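Local coordinates for protein TssK C (Escherichia coli, PDB 5M2Y) that serves as a baseplate component of the bacterial type VI secretion system, its C-terminal domain probably helping to dock the baseplate onto the membrane complex, at residues R23-S37 with L117-R129. Residues are numbered along the deposited sequence; the frame is centred on the assembly and turned at random. Where two conformers were deposited one is given.
Sequences RLREGADFWLSVRSS and LGDVKLELFAVLR
Trp31 brings CZ3 of its indole to 3.4 Å from Val127 CG2. With its CG anti to the carbonyl carbon (chi1 -78°), the tryptophan leans along the sheet toward this diagonal neighbour; its direct partner is Phe125. These residues belong to antiparallel strands 28-35 and 121-128, neighbours in the interior of the domain's antiparallel sheet, joined by paired backbone bonds from Asp29-Val127 to Arg35-Lys121.

On the same face Ser33 CB meets the edge of the Phe125 ring in its plane, CE1 lying 3.9 Å away, while Phe5 of strand 3-11 packs edge-to-face with that ring. Arg35 bends at chi3 (71°) and runs alongside Lys121, its NH1 3.2 Å from Lys121 CG. Arg35 NH2 makes a long salt bridge to Glu123 OE1 (3.7 Å), the two planes nearly perpendicular; Asn88 takes Arg35 NE. Arg129 crosses Asp29 at about a right angle, with a weak NH1 to OD1 bond of 3.2 Å, and Ala28 N lies over one face of the Arg129 guanidinium.

The other face is apolar and mostly buried: Ala126 CB touches both Leu24 CD2 (3.6 Å) and Phe30 CE2 (3.7 Å), and Val34 CG1 touches Val120 CG2.

Continuous backbone bonding thus carries the pairing; the Trp31 face mixes aromatic and aliphatic packing with ion pairs that, being weak (Asp29-Arg129) or long (Arg35-Glu123), are probably secondary to that ladder.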
# COMPACT_ATOMS: atom_id res chain seq x y z
N ARG A 23 -3.79 -12.58 11.87
CA ARG A 23 -4.86 -11.62 12.17
C ARG A 23 -5.44 -10.91 10.95
O ARG A 23 -6.59 -10.51 11.00
CB ARG A 23 -4.39 -10.59 13.20
CG ARG A 23 -3.99 -11.21 14.54
CD ARG A 23 -3.36 -10.22 15.49
NE ARG A 23 -2.05 -9.76 15.05
CZ ARG A 23 -1.41 -8.70 15.53
NH1 ARG A 23 -1.97 -8.00 16.53
NH2 ARG A 23 -0.24 -8.35 15.08
N LEU A 24 -4.66 -10.79 9.86
CA LEU A 24 -5.05 -10.15 8.60
C LEU A 24 -6.20 -10.85 7.86
O LEU A 24 -6.97 -10.18 7.18
CB LEU A 24 -3.84 -9.97 7.65
CG LEU A 24 -2.66 -9.14 8.19
CD1 LEU A 24 -1.49 -9.20 7.25
CD2 LEU A 24 -3.04 -7.68 8.42
N ARG A 25 -6.32 -12.17 8.00
CA ARG A 25 -7.41 -12.91 7.35
C ARG A 25 -8.75 -12.78 8.09
O ARG A 25 -9.78 -13.16 7.54
CB ARG A 25 -7.01 -14.38 7.16
CG ARG A 25 -6.48 -14.65 5.75
CD ARG A 25 -4.97 -14.66 5.65
NE ARG A 25 -4.41 -15.95 6.04
CZ ARG A 25 -3.50 -16.12 7.00
NH1 ARG A 25 -3.06 -17.34 7.28
NH2 ARG A 25 -3.02 -15.08 7.66
N GLU A 26 -8.74 -12.23 9.31
CA GLU A 26 -9.94 -12.04 10.13
C GLU A 26 -10.67 -10.71 9.90
O GLU A 26 -11.65 -10.40 10.58
CB GLU A 26 -9.60 -12.20 11.61
CG GLU A 26 -9.21 -13.60 12.03
CD GLU A 26 -8.33 -13.66 13.26
OE1 GLU A 26 -8.32 -12.69 14.06
OE2 GLU A 26 -7.64 -14.69 13.44
N GLY A 27 -10.16 -9.92 8.97
CA GLY A 27 -10.73 -8.63 8.65
C GLY A 27 -9.76 -7.50 8.95
O GLY A 27 -9.48 -7.21 10.10
N ALA A 28 -9.18 -6.96 7.87
CA ALA A 28 -8.26 -5.82 7.91
C ALA A 28 -8.39 -4.94 6.70
O ALA A 28 -8.68 -5.42 5.61
CB ALA A 28 -6.83 -6.27 8.06
N ASP A 29 -8.20 -3.64 6.92
CA ASP A 29 -8.19 -2.60 5.90
C ASP A 29 -6.81 -2.00 5.93
O ASP A 29 -6.20 -1.90 7.00
CB ASP A 29 -9.27 -1.57 6.16
CG ASP A 29 -10.67 -2.16 6.12
OD1 ASP A 29 -11.03 -2.76 5.06
OD2 ASP A 29 -11.41 -1.98 7.11
N PHE A 30 -6.29 -1.66 4.76
CA PHE A 30 -4.92 -1.18 4.60
C PHE A 30 -4.79 0.28 4.21
O PHE A 30 -5.63 0.81 3.50
CB PHE A 30 -4.21 -2.06 3.57
CG PHE A 30 -4.12 -3.52 3.92
CD1 PHE A 30 -5.16 -4.39 3.63
CD2 PHE A 30 -2.98 -4.03 4.53
CE1 PHE A 30 -5.08 -5.73 3.96
CE2 PHE A 30 -2.91 -5.39 4.86
CZ PHE A 30 -3.95 -6.23 4.56
N TRP A 31 -3.71 0.90 4.69
CA TRP A 31 -3.37 2.29 4.39
C TRP A 31 -1.90 2.43 4.11
O TRP A 31 -1.07 1.79 4.76
CB TRP A 31 -3.69 3.24 5.56
CG TRP A 31 -5.12 3.59 5.71
CD1 TRP A 31 -5.74 4.72 5.27
CD2 TRP A 31 -6.11 2.81 6.39
NE1 TRP A 31 -7.07 4.69 5.62
CE2 TRP A 31 -7.33 3.52 6.29
CE3 TRP A 31 -6.09 1.59 7.06
CZ2 TRP A 31 -8.51 3.02 6.83
CZ3 TRP A 31 -7.26 1.10 7.59
CH2 TRP A 31 -8.45 1.82 7.51
N LEU A 32 -1.58 3.34 3.20
CA LEU A 32 -0.21 3.71 2.88
C LEU A 32 0.08 5.10 3.45
O LEU A 32 -0.75 6.00 3.36
CB LEU A 32 0.00 3.71 1.36
CG LEU A 32 0.11 2.37 0.65
CD1 LEU A 32 0.06 2.54 -0.86
CD2 LEU A 32 1.38 1.61 1.09
N SER A 33 1.26 5.24 4.04
CA SER A 33 1.76 6.53 4.55
C SER A 33 2.93 6.85 3.63
O SER A 33 3.80 6.00 3.43
CB SER A 33 2.19 6.42 6.00
OG SER A 33 2.95 7.55 6.41
N VAL A 34 2.88 8.01 2.97
CA VAL A 34 3.86 8.38 1.94
C VAL A 34 4.55 9.71 2.21
O VAL A 34 3.90 10.69 2.52
CB VAL A 34 3.18 8.42 0.53
CG1 VAL A 34 4.20 8.56 -0.59
CG2 VAL A 34 2.28 7.21 0.31
N ARG A 35 5.87 9.70 2.07
CA ARG A 35 6.68 10.90 2.15
C ARG A 35 7.47 10.96 0.87
O ARG A 35 7.86 9.93 0.31
CB ARG A 35 7.57 10.98 3.40
CG ARG A 35 8.48 9.80 3.63
CD ARG A 35 9.06 9.85 5.03
NE ARG A 35 8.06 9.54 6.05
CZ ARG A 35 7.81 8.32 6.52
NH1 ARG A 35 8.48 7.28 6.05
NH2 ARG A 35 6.89 8.14 7.45
N SER A 36 7.64 12.16 0.37
CA SER A 36 8.33 12.37 -0.88
C SER A 36 8.95 13.76 -0.98
O SER A 36 8.57 14.65 -0.22
CB SER A 36 7.37 12.14 -2.02
OG SER A 36 8.14 11.97 -3.18
N SER A 37 9.88 13.94 -1.92
CA SER A 37 10.50 15.23 -2.22
C SER A 37 9.51 16.07 -3.06
O SER A 37 9.69 17.27 -3.22
CB SER A 37 11.83 15.04 -2.94
OG SER A 37 11.68 14.21 -4.08
N LEU A 117 7.97 10.15 -8.83
CA LEU A 117 7.52 10.45 -7.48
C LEU A 117 8.64 11.01 -6.65
O LEU A 117 8.37 11.56 -5.61
CB LEU A 117 6.91 9.22 -6.78
CG LEU A 117 5.46 8.87 -7.15
CD1 LEU A 117 5.07 7.52 -6.63
CD2 LEU A 117 4.49 9.90 -6.62
N GLY A 118 9.88 10.94 -7.13
CA GLY A 118 11.04 11.45 -6.43
C GLY A 118 11.57 10.49 -5.39
O GLY A 118 11.38 9.29 -5.51
N ASP A 119 12.15 11.06 -4.34
CA ASP A 119 12.71 10.31 -3.22
C ASP A 119 11.56 9.83 -2.33
O ASP A 119 11.40 10.32 -1.22
CB ASP A 119 13.70 11.20 -2.44
CG ASP A 119 14.75 10.43 -1.67
OD1 ASP A 119 14.42 9.35 -1.13
OD2 ASP A 119 15.89 10.92 -1.58
N VAL A 120 10.80 8.83 -2.81
CA VAL A 120 9.61 8.33 -2.11
C VAL A 120 9.92 7.29 -1.02
O VAL A 120 10.82 6.46 -1.15
CB VAL A 120 8.54 7.84 -3.13
CG1 VAL A 120 8.98 6.56 -3.82
CG2 VAL A 120 7.15 7.69 -2.49
N LYS A 121 9.18 7.38 0.09
CA LYS A 121 9.23 6.41 1.17
C LYS A 121 7.80 6.04 1.55
O LYS A 121 6.96 6.91 1.73
CB LYS A 121 10.10 6.87 2.37
CG LYS A 121 10.09 5.99 3.63
CD LYS A 121 10.41 4.52 3.43
CE LYS A 121 10.02 3.72 4.64
NZ LYS A 121 9.84 2.28 4.35
N LEU A 122 7.56 4.73 1.59
CA LEU A 122 6.26 4.13 1.89
C LEU A 122 6.26 3.34 3.18
O LEU A 122 7.21 2.62 3.46
CB LEU A 122 5.89 3.14 0.78
CG LEU A 122 5.21 3.61 -0.50
CD1 LEU A 122 5.92 4.73 -1.20
CD2 LEU A 122 4.88 2.41 -1.38
N GLU A 123 5.16 3.41 3.91
CA GLU A 123 4.92 2.59 5.09
C GLU A 123 3.50 2.04 4.96
O GLU A 123 2.61 2.78 4.52
CB GLU A 123 5.14 3.36 6.39
CG GLU A 123 6.60 3.70 6.63
CD GLU A 123 6.93 4.27 8.01
OE1 GLU A 123 6.02 4.78 8.68
OE2 GLU A 123 8.12 4.22 8.39
N LEU A 124 3.29 0.74 5.25
CA LEU A 124 1.98 0.11 5.12
C LEU A 124 1.50 -0.30 6.50
O LEU A 124 2.26 -0.87 7.28
CB LEU A 124 2.05 -1.11 4.18
CG LEU A 124 0.77 -1.93 3.96
CD1 LEU A 124 -0.27 -1.16 3.17
CD2 LEU A 124 1.09 -3.23 3.24
N PHE A 125 0.25 0.10 6.82
CA PHE A 125 -0.45 -0.19 8.07
C PHE A 125 -1.76 -0.91 7.75
O PHE A 125 -2.43 -0.58 6.77
CB PHE A 125 -0.82 1.11 8.80
CG PHE A 125 0.31 1.99 9.26
CD1 PHE A 125 0.83 2.97 8.43
CD2 PHE A 125 0.82 1.88 10.54
CE1 PHE A 125 1.89 3.78 8.85
CE2 PHE A 125 1.87 2.70 10.98
CZ PHE A 125 2.39 3.64 10.13
N ALA A 126 -2.14 -1.87 8.59
CA ALA A 126 -3.43 -2.55 8.51
C ALA A 126 -4.14 -2.30 9.83
O ALA A 126 -3.52 -2.36 10.90
CB ALA A 126 -3.25 -4.05 8.29
N VAL A 127 -5.40 -1.97 9.72
CA VAL A 127 -6.21 -1.75 10.89
C VAL A 127 -7.11 -2.95 10.98
O VAL A 127 -7.81 -3.24 10.08
CB VAL A 127 -7.00 -0.46 10.80
CG1 VAL A 127 -7.94 -0.30 11.96
CG2 VAL A 127 -6.05 0.70 10.76
N LEU A 128 -7.01 -3.69 12.06
CA LEU A 128 -7.82 -4.87 12.22
C LEU A 128 -9.28 -4.54 12.52
O LEU A 128 -9.57 -3.70 13.31
CB LEU A 128 -7.25 -5.78 13.30
CG LEU A 128 -5.80 -6.16 13.09
CD1 LEU A 128 -5.21 -7.01 14.18
CD2 LEU A 128 -5.58 -6.81 11.75
N ARG A 129 -10.18 -5.23 11.85
CA ARG A 129 -11.59 -5.02 12.05
C ARG A 129 -12.09 -5.80 13.25
O ARG A 129 -11.68 -6.93 13.47
CB ARG A 129 -12.38 -5.43 10.78
CG ARG A 129 -12.02 -4.60 9.57
CD ARG A 129 -12.85 -4.84 8.36
NE ARG A 129 -12.67 -6.17 7.85
CZ ARG A 129 -12.52 -6.48 6.57
NH1 ARG A 129 -12.51 -5.55 5.66
NH2 ARG A 129 -12.42 -7.74 6.21
O HOH W 1 -9.47 -8.46 12.54
O HOH W 2 -10.10 -1.81 9.54
O HOH W 3 6.21 6.66 4.55